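Local coordinates for ATP phosphoribosyltransferase regulatory subunit (Thermotoga maritima, PDB 1USY), which is probably required for the first step of histidine biosynthesis and may let histidine feedback-regulate ATP phosphoribosyltransferase, at residues 74-79 with 91-96; 247-252 with 267-272. All blocks are in the same frame, centred on the assembly; numbering follows the deposited sequence.

Contact 1 (74-79 with 91-96); sequences WYADFV and YQLGLE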
ATOM      1  N   TRP B  74     -22.085 -24.066   8.989  1.00 23.02           N
ATOM      2  CA  TRP B  74     -22.471 -23.662   7.640  1.00 20.86           C
ATOM      3  C   TRP B  74     -22.156 -22.199   7.490  1.00 18.02           C
ATOM      4  O   TRP B  74     -22.184 -21.446   8.472  1.00 23.04           O
ATOM      5  CB  TRP B  74     -23.959 -23.932   7.353  1.00 20.80           C
ATOM      6  CG  TRP B  74     -24.873 -23.050   8.080  1.00 17.80           C
ATOM      7  CD1 TRP B  74     -25.418 -23.269   9.311  1.00 24.29           C
ATOM      8  CD2 TRP B  74     -25.378 -21.795   7.644  1.00 18.02           C
ATOM      9  NE1 TRP B  74     -26.239 -22.224   9.672  1.00 20.76           N
ATOM     10  CE2 TRP B  74     -26.231 -21.299   8.668  1.00 19.41           C
ATOM     11  CE3 TRP B  74     -25.204 -21.024   6.493  1.00 17.29           C
ATOM     12  CZ2 TRP B  74     -26.891 -20.063   8.573  1.00 22.82           C
ATOM     13  CZ3 TRP B  74     -25.846 -19.789   6.411  1.00 15.86           C
ATOM     14  CH2 TRP B  74     -26.675 -19.317   7.440  1.00 14.71           C
ATOM     15  N   TYR B  75     -21.852 -21.792   6.264  1.00 20.83           N
ATOM     16  CA  TYR B  75     -21.599 -20.394   5.962  1.00 15.50           C
ATOM     17  C   TYR B  75     -22.339 -19.949   4.699  1.00 17.76           C
ATOM     18  O   TYR B  75     -22.926 -20.800   3.986  1.00 19.05           O
ATOM     19  CB  TYR B  75     -20.095 -20.134   5.853  1.00 18.04           C
ATOM     20  CG  TYR B  75     -19.408 -21.020   4.856  1.00 26.79           C
ATOM     21  CD1 TYR B  75     -19.414 -20.707   3.496  1.00 26.60           C
ATOM     22  CD2 TYR B  75     -18.765 -22.194   5.258  1.00 31.32           C
ATOM     23  CE1 TYR B  75     -18.803 -21.529   2.570  1.00 26.39           C
ATOM     24  CE2 TYR B  75     -18.134 -23.024   4.325  1.00 30.83           C
ATOM     25  CZ  TYR B  75     -18.164 -22.670   2.984  1.00 33.39           C
ATOM     26  OH  TYR B  75     -17.549 -23.455   2.037  1.00 42.16           O
ATOM     27  N   ALA B  76     -22.299 -18.627   4.453  1.00 11.78           N
ATOM     28  CA  ALA B  76     -22.927 -17.927   3.340  1.00  8.86           C
ATOM     29  C   ALA B  76     -22.323 -16.534   3.194  1.00 12.86           C
ATOM     30  O   ALA B  76     -22.790 -15.543   3.815  1.00 17.71           O
ATOM     31  CB  ALA B  76     -24.493 -17.812   3.538  1.00  8.84           C
ATOM     32  N   ASP B  77     -21.288 -16.447   2.369  1.00 15.17           N
ATOM     33  CA  ASP B  77     -20.604 -15.196   2.117  1.00 13.72           C
ATOM     34  C   ASP B  77     -19.765 -15.220   0.829  1.00 21.42           C
ATOM     35  O   ASP B  77     -19.676 -16.225   0.099  1.00 22.65           O
ATOM     36  CB  ASP B  77     -19.715 -14.861   3.308  1.00 18.07           C
ATOM     37  CG  ASP B  77     -19.698 -13.359   3.645  1.00 22.49           C
ATOM     38  OD1 ASP B  77     -19.517 -13.061   4.836  1.00 30.26           O
ATOM     39  OD2 ASP B  77     -19.847 -12.409   2.830  1.00 22.41           O
ATOM     40  N   PHE B  78     -19.141 -14.089   0.557  1.00 17.77           N
ATOM     41  CA  PHE B  78     -18.276 -13.970  -0.566  1.00 19.70           C
ATOM     42  C   PHE B  78     -16.957 -14.647  -0.275  1.00 24.05           C
ATOM     43  O   PHE B  78     -16.490 -14.598   0.856  1.00 17.72           O
ATOM     44  CB  PHE B  78     -18.093 -12.508  -0.889  1.00 16.49           C
ATOM     45  CG  PHE B  78     -19.308 -11.889  -1.506  1.00 15.45           C
ATOM     46  CD1 PHE B  78     -20.091 -11.003  -0.799  1.00  9.82           C
ATOM     47  CD2 PHE B  78     -19.693 -12.236  -2.797  1.00 15.24           C
ATOM     48  CE1 PHE B  78     -21.246 -10.451  -1.400  1.00 16.84           C
ATOM     49  CE2 PHE B  78     -20.829 -11.679  -3.396  1.00 13.80           C
ATOM     50  CZ  PHE B  78     -21.600 -10.801  -2.710  1.00  9.66           C
ATOM     51  N   VAL B  79     -16.412 -15.340  -1.290  1.00 24.66           N
ATOM     52  CA  VAL B  79     -15.042 -15.866  -1.286  1.00 20.94           C
ATOM     53  C   VAL B  79     -14.359 -15.139  -2.424  1.00 21.50           C
ATOM     54  O   VAL B  79     -14.924 -15.045  -3.498  1.00 27.76           O
ATOM     55  CB  VAL B  79     -15.043 -17.369  -1.537  1.00 27.17           C
ATOM     56  CG1 VAL B  79     -13.627 -17.916  -1.662  1.00 20.67           C
ATOM     57  CG2 VAL B  79     -15.819 -18.078  -0.435  1.00 19.55           C
ATOM     58  N   TYR B  91     -20.195 -15.567  -4.467  1.00 24.22           N
ATOM     59  CA  TYR B  91     -20.988 -15.774  -3.256  1.00 21.70           C
ATOM     60  C   TYR B  91     -21.210 -17.271  -3.027  1.00 21.91           C
ATOM     61  O   TYR B  91     -21.753 -17.975  -3.889  1.00 27.73           O
ATOM     62  CB  TYR B  91     -22.345 -15.079  -3.391  1.00 13.34           C
ATOM     63  CG  TYR B  91     -23.101 -15.020  -2.064  1.00 18.55           C
ATOM     64  CD1 TYR B  91     -22.989 -13.891  -1.234  1.00 12.72           C
ATOM     65  CD2 TYR B  91     -23.906 -16.097  -1.671  1.00 18.04           C
ATOM     66  CE1 TYR B  91     -23.684 -13.844  -0.014  1.00 11.88           C
ATOM     67  CE2 TYR B  91     -24.600 -16.050  -0.452  1.00 20.00           C
ATOM     68  CZ  TYR B  91     -24.490 -14.925   0.375  1.00 14.23           C
ATOM     69  OH  TYR B  91     -25.170 -14.885   1.553  1.00 16.98           O
ATOM     70  N   GLN B  92     -20.770 -17.784  -1.874  1.00 18.60           N
ATOM     71  CA  GLN B  92     -20.774 -19.228  -1.624  1.00 17.27           C
ATOM     72  C   GLN B  92     -21.638 -19.685  -0.460  1.00 20.88           C
ATOM     73  O   GLN B  92     -21.739 -18.997   0.576  1.00 20.66           O
ATOM     74  CB  GLN B  92     -19.359 -19.711  -1.349  1.00 20.23           C
ATOM     75  CG  GLN B  92     -18.608 -20.095  -2.591  1.00 25.15           C
ATOM     76  CD  GLN B  92     -17.232 -20.646  -2.279  1.00 28.24           C
ATOM     77  OE1 GLN B  92     -17.058 -21.373  -1.293  1.00 29.26           O
ATOM     78  NE2 GLN B  92     -16.251 -20.283  -3.096  1.00 19.89           N
ATOM     79  N   LEU B  93     -22.238 -20.854  -0.624  1.00 17.52           N
ATOM     80  CA  LEU B  93     -22.897 -21.525   0.486  1.00 20.10           C
ATOM     81  C   LEU B  93     -22.079 -22.738   0.834  1.00 18.98           C
ATOM     82  O   LEU B  93     -21.673 -23.446  -0.048  1.00 26.09           O
ATOM     83  CB  LEU B  93     -24.321 -21.954   0.124  1.00 13.07           C
ATOM     84  CG  LEU B  93     -25.261 -20.831  -0.291  1.00 18.40           C
ATOM     85  CD1 LEU B  93     -26.739 -21.299  -0.466  1.00 19.05           C
ATOM     86  CD2 LEU B  93     -25.191 -19.683   0.693  1.00 26.37           C
ATOM     87  N   GLY B  94     -21.837 -23.000   2.112  1.00 21.84           N
ATOM     88  CA  GLY B  94     -21.063 -24.178   2.457  1.00 17.14           C
ATOM     89  C   GLY B  94     -21.124 -24.770   3.843  1.00 17.71           C
ATOM     90  O   GLY B  94     -21.701 -24.212   4.779  1.00 18.36           O
ATOM     91  N   LEU B  95     -20.533 -25.948   3.959  1.00 16.54           N
ATOM     92  CA  LEU B  95     -20.540 -26.692   5.206  1.00 14.24           C
ATOM     93  C   LEU B  95     -19.118 -27.079   5.503  1.00 17.19           C
ATOM     94  O   LEU B  95     -18.261 -27.109   4.628  1.00 20.85           O
ATOM     95  CB  LEU B  95     -21.399 -27.948   5.121  1.00  8.98           C
ATOM     96  CG  LEU B  95     -22.782 -27.850   4.494  1.00 17.82           C
ATOM     97  CD1 LEU B  95     -23.373 -29.256   4.168  1.00 17.64           C
ATOM     98  CD2 LEU B  95     -23.705 -27.040   5.402  1.00 15.26           C
ATOM     99  N   GLU B  96     -18.881 -27.395   6.762  1.00 22.33           N
ATOM    100  CA  GLU B  96     -17.582 -27.779   7.245  1.00 24.80           C
ATOM    101  C   GLU B  96     -17.807 -28.598   8.530  1.00 23.37           C
ATOM    102  O   GLU B  96     -18.386 -28.089   9.492  1.00 27.80           O
ATOM    103  CB  GLU B  96     -16.808 -26.498   7.506  1.00 25.19           C
ATOM    104  CG  GLU B  96     -15.360 -26.528   7.092  1.00 36.03           C
ATOM    105  CD  GLU B  96     -15.152 -26.862   5.633  1.00 41.31           C
ATOM    106  OE1 GLU B  96     -14.647 -27.967   5.384  1.00 44.87           O
ATOM    107  OE2 GLU B  96     -15.441 -26.021   4.741  1.00 47.85           O
TER
HETATM  108  O   HOH W   1     -24.371 -13.096   3.595  1.00 25.87           O
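The phenol ring of Y75 lies across the backbone of G94, with G94 CA over the ring face 3.6 Å from the ring centroid and 22° off its normal, a CH-pi contact. Y75 reaches there because CG stands between its own backbone N and carbonyl carbon (chi1 55°), which leans the ring over the opposing strand. G94, with no side chain, lets the ring settle directly on its CA. Beneath the ring the two residues form a hydrogen-bonded antiparallel pair, with Y75 N to G94 O at 2.8 Å and G94 N returning to Y75 O; D77 and Q92 repeat the pattern two residues on. Q92 extends alongside Y75, pointing the same way. V79 CG2 packs against its amide, 3.5 Å from Q92 CD, while Y75 OH and Q92 OE1 both hydrogen-bond to S267 OG on the next strand.

Aromatic and aliphatic groups cover the other face. Y91 turns an edge to F78 in a T-shaped stack, centroids 5.1 Å apart and planes at 87°, with Y91 CD1 over the centre of the F78 ring. With CG anti to the backbone N, the Y91 ring lies with one face over the backbone of D77 and carries its hydroxyl to a water 2.8 Å from Y91 OH; this water donates to A76 O. The small A76 leaves room for L93, whose CD2 lies 3.5 Å from A76 CB, and W74 CB meets L95 CD2 at 3.7 Å. F6, F25 and V26 of a second subunit approach W74, Y91 and F78. An aromatic ring laid over a cross-strand glycine is the pairing known as aromatic rescue of glycine, here in the hairpin 71-83/86-98 of the largely antiparallel sheet of the class II aminoacyl-tRNA synthetase fold.

Contact 2 (247-252 with 267-272); sequences SRLVAA and SIFLEG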
ATOM      1  N   SER B 247     -24.963 -24.904 -17.953  1.00 29.18           N
ATOM      2  CA  SER B 247     -23.639 -25.445 -18.288  1.00 28.06           C
ATOM      3  C   SER B 247     -22.542 -24.810 -17.443  1.00 25.48           C
ATOM      4  O   SER B 247     -21.666 -24.117 -17.974  1.00 22.65           O
ATOM      5  CB  SER B 247     -23.330 -25.302 -19.793  1.00 33.51           C
ATOM      6  OG  SER B 247     -22.159 -26.031 -20.181  1.00 28.10           O
ATOM      7  N   ARG B 248     -22.617 -25.019 -16.124  1.00 27.42           N
ATOM      8  CA  ARG B 248     -21.562 -24.611 -15.196  1.00 29.97           C
ATOM      9  C   ARG B 248     -21.352 -25.568 -14.027  1.00 30.13           C
ATOM     10  O   ARG B 248     -22.259 -26.330 -13.687  1.00 31.49           O
ATOM     11  CB  ARG B 248     -21.737 -23.185 -14.656  1.00 36.69           C
ATOM     12  CG  ARG B 248     -22.923 -22.379 -15.116  1.00 49.49           C
ATOM     13  CD  ARG B 248     -23.112 -21.073 -14.329  1.00 62.08           C
ATOM     14  NE  ARG B 248     -21.915 -20.217 -14.343  1.00 65.39           N
ATOM     15  CZ  ARG B 248     -21.927 -18.890 -14.473  1.00 66.70           C
ATOM     16  NH1 ARG B 248     -23.074 -18.224 -14.598  1.00 67.57           N
ATOM     17  NH2 ARG B 248     -20.783 -18.223 -14.477  1.00 67.50           N
ATOM     18  N   LEU B 249     -20.134 -25.512 -13.451  1.00 24.97           N
ATOM     19  CA  LEU B 249     -19.757 -26.170 -12.214  1.00 25.99           C
ATOM     20  C   LEU B 249     -20.415 -25.390 -11.109  1.00 28.19           C
ATOM     21  O   LEU B 249     -20.256 -24.181 -11.023  1.00 32.15           O
ATOM     22  CB  LEU B 249     -18.251 -26.061 -12.021  1.00 28.13           C
ATOM     23  CG  LEU B 249     -17.432 -27.050 -11.175  1.00 34.08           C
ATOM     24  CD1 LEU B 249     -15.956 -26.610 -11.130  1.00 40.32           C
ATOM     25  CD2 LEU B 249     -17.918 -27.191  -9.774  1.00 39.13           C
ATOM     26  N   VAL B 250     -21.105 -26.084 -10.225  1.00 29.25           N
ATOM     27  CA  VAL B 250     -22.076 -25.437  -9.346  1.00 28.70           C
ATOM     28  C   VAL B 250     -21.772 -25.696  -7.856  1.00 24.27           C
ATOM     29  O   VAL B 250     -22.226 -24.973  -6.994  1.00 20.77           O
ATOM     30  CB  VAL B 250     -23.470 -25.894  -9.818  1.00 28.75           C
ATOM     31  CG1 VAL B 250     -24.385 -26.265  -8.696  1.00 31.53           C
ATOM     32  CG2 VAL B 250     -24.048 -24.843 -10.742  1.00 24.96           C
ATOM     33  N   ALA B 251     -20.948 -26.695  -7.577  1.00 18.11           N
ATOM     34  CA  ALA B 251     -20.668 -27.108  -6.216  1.00 19.26           C
ATOM     35  C   ALA B 251     -19.399 -27.954  -6.234  1.00 16.36           C
ATOM     36  O   ALA B 251     -19.060 -28.516  -7.260  1.00 23.30           O
ATOM     37  CB  ALA B 251     -21.858 -27.902  -5.677  1.00 13.70           C
ATOM     38  N   ALA B 252     -18.672 -28.002  -5.125  1.00 21.81           N
ATOM     39  CA  ALA B 252     -17.427 -28.789  -5.004  1.00 20.00           C
ATOM     40  C   ALA B 252     -17.130 -28.891  -3.540  1.00 25.43           C
ATOM     41  O   ALA B 252     -17.379 -27.918  -2.805  1.00 27.75           O
ATOM     42  CB  ALA B 252     -16.248 -28.140  -5.708  1.00 24.81           C
ATOM     43  N   SER B 267     -19.104 -26.736  -0.806  1.00 30.74           N
ATOM     44  CA  SER B 267     -19.381 -25.370  -1.174  1.00 30.30           C
ATOM     45  C   SER B 267     -20.369 -25.402  -2.309  1.00 31.44           C
ATOM     46  O   SER B 267     -20.288 -26.267  -3.194  1.00 32.60           O
ATOM     47  CB  SER B 267     -18.099 -24.736  -1.728  1.00 32.18           C
ATOM     48  OG  SER B 267     -17.518 -23.852  -0.794  1.00 37.55           O
ATOM     49  N   ILE B 268     -21.266 -24.429  -2.329  1.00 26.55           N
ATOM     50  CA  ILE B 268     -22.021 -24.158  -3.517  1.00 17.94           C
ATOM     51  C   ILE B 268     -21.755 -22.752  -4.025  1.00 23.90           C
ATOM     52  O   ILE B 268     -21.664 -21.795  -3.228  1.00 22.44           O
ATOM     53  CB  ILE B 268     -23.490 -24.302  -3.253  1.00 22.64           C
ATOM     54  CG1 ILE B 268     -23.864 -25.748  -3.027  1.00 19.60           C
ATOM     55  CG2 ILE B 268     -24.301 -23.701  -4.422  1.00 23.89           C
ATOM     56  CD1 ILE B 268     -25.129 -25.878  -2.288  1.00 19.89           C
ATOM     57  N   PHE B 269     -21.681 -22.633  -5.353  1.00 22.51           N
ATOM     58  CA  PHE B 269     -21.561 -21.344  -6.039  1.00 27.00           C
ATOM     59  C   PHE B 269     -22.879 -20.776  -6.610  1.00 30.17           C
ATOM     60  O   PHE B 269     -23.408 -21.297  -7.595  1.00 34.37           O
ATOM     61  CB  PHE B 269     -20.491 -21.452  -7.124  1.00 24.06           C
ATOM     62  CG  PHE B 269     -19.308 -22.325  -6.736  1.00 26.91           C
ATOM     63  CD1 PHE B 269     -18.402 -21.914  -5.754  1.00 23.12           C
ATOM     64  CD2 PHE B 269     -19.096 -23.568  -7.372  1.00 30.88           C
ATOM     65  CE1 PHE B 269     -17.282 -22.717  -5.381  1.00 22.24           C
ATOM     66  CE2 PHE B 269     -17.993 -24.395  -7.032  1.00 24.05           C
ATOM     67  CZ  PHE B 269     -17.076 -23.954  -6.006  1.00 31.32           C
ATOM     68  N   LEU B 270     -23.450 -19.747  -5.982  1.00 29.37           N
ATOM     69  CA  LEU B 270     -24.514 -19.018  -6.661  1.00 35.38           C
ATOM     70  C   LEU B 270     -23.782 -17.938  -7.432  1.00 40.64           C
ATOM     71  O   LEU B 270     -24.157 -17.568  -8.528  1.00 42.43           O
ATOM     72  CB  LEU B 270     -25.461 -18.350  -5.666  1.00 37.54           C
ATOM     73  CG  LEU B 270     -26.101 -19.004  -4.450  1.00 30.72           C
ATOM     74  CD1 LEU B 270     -26.952 -17.920  -3.870  1.00 30.59           C
ATOM     75  CD2 LEU B 270     -26.965 -20.258  -4.777  1.00 27.35           C
ATOM     76  N   GLU B 271     -22.747 -17.409  -6.773  1.00 50.20           N
ATOM     77  CA  GLU B 271     -21.639 -16.637  -7.355  1.00 54.34           C
ATOM     78  C   GLU B 271     -21.995 -15.328  -8.048  1.00 53.46           C
ATOM     79  O   GLU B 271     -23.134 -14.849  -7.936  1.00 55.77           O
ATOM     80  CB  GLU B 271     -20.784 -17.537  -8.265  1.00 57.04           C
ATOM     81  CG  GLU B 271     -19.919 -18.495  -7.481  1.00 64.92           C
ATOM     82  CD  GLU B 271     -18.557 -18.714  -8.103  1.00 76.67           C
ATOM     83  OE1 GLU B 271     -17.568 -18.898  -7.336  1.00 82.62           O
ATOM     84  OE2 GLU B 271     -18.468 -18.712  -9.353  1.00 81.54           O
ATOM     85  N   GLY B 272     -21.003 -14.757  -8.741  1.00 49.33           N
ATOM     86  CA  GLY B 272     -21.192 -13.538  -9.501  1.00 50.84           C
ATOM     87  C   GLY B 272     -20.255 -12.467  -9.020  1.00 49.28           C
ATOM     88  O   GLY B 272     -19.141 -12.770  -8.630  1.00 50.14           O
TER
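F269 meets V250 through its backbone and swings the CD2 and CE2 side of its ring to the backbone of V250 and A251. F269 N donates to V250 O at 2.9 Å. The ring then passes close to the peptide following V250, with F269 CD2 3.6 Å from A251 N. Its CG sits anti to the carbonyl carbon and beside the backbone N (chi1 -37°), which brings the ring back to strand 248-252. L249 CD2 reaches the ring's edge in its plane, 3.9 Å from F269 CE2, and A252 CB lies near F269 CZ. Phenylalanine suits the place, its long apolar ring reaching from its own strand to both L249 and A252.

Nearer the turn of the hairpin, A252 and S267 form a hydrogen-bonded antiparallel pair, A252 N to S267 O at 3.1 Å and S267 N to A252 O at 2.9 Å. The intervening pair, A251 with I268, has no such bonds and puts A251 CB 4.0 Å from I268 CG1; alanine's small methyl leaves room for the branched isoleucine on this face. I268 CG2 also packs on V250 O. S267 puts its side chain on the opposite face, where Q92 of strand 86-98 is its neighbour.

On its other side strand 248-257 pairs with strand 237-243, where V250 and A251 both face I241, a classic beta bulge, and S247 and R248 both face D243, a G1 bulge. V250 points away from 267-272 and packs on A117 and F121. A251 and I268 share I113 of helix 103-120, so this helix covers the aliphatic face, while strands 237-243 and 86-98 flank the hairpin 248-257/262-269 within the sheet.

Contacts 1 and 2 are neighbouring hairpins of one sheet, their centres about 11 Å apart, joined where strand 86-98 runs beside strand 262-269. A probable backbone hydrogen bond, L93 O to I268 N at 2.5 Å, links the inner strands. Q92 bridges them through its side chain: Q92 OE1 lies 2.6 Å from S267 OG, probably hydrogen-bonded, and Q92 NE2 packs 3.5 Å from F269 CE1. Y75 and F269 thus share Q92 as a neighbour on one face, while helix 103-120 covers L93, L95, A251 and I268 on the other. The histidine pocket, formed by K157, L159, I180, I184 and Y185, takes no residue from either contact.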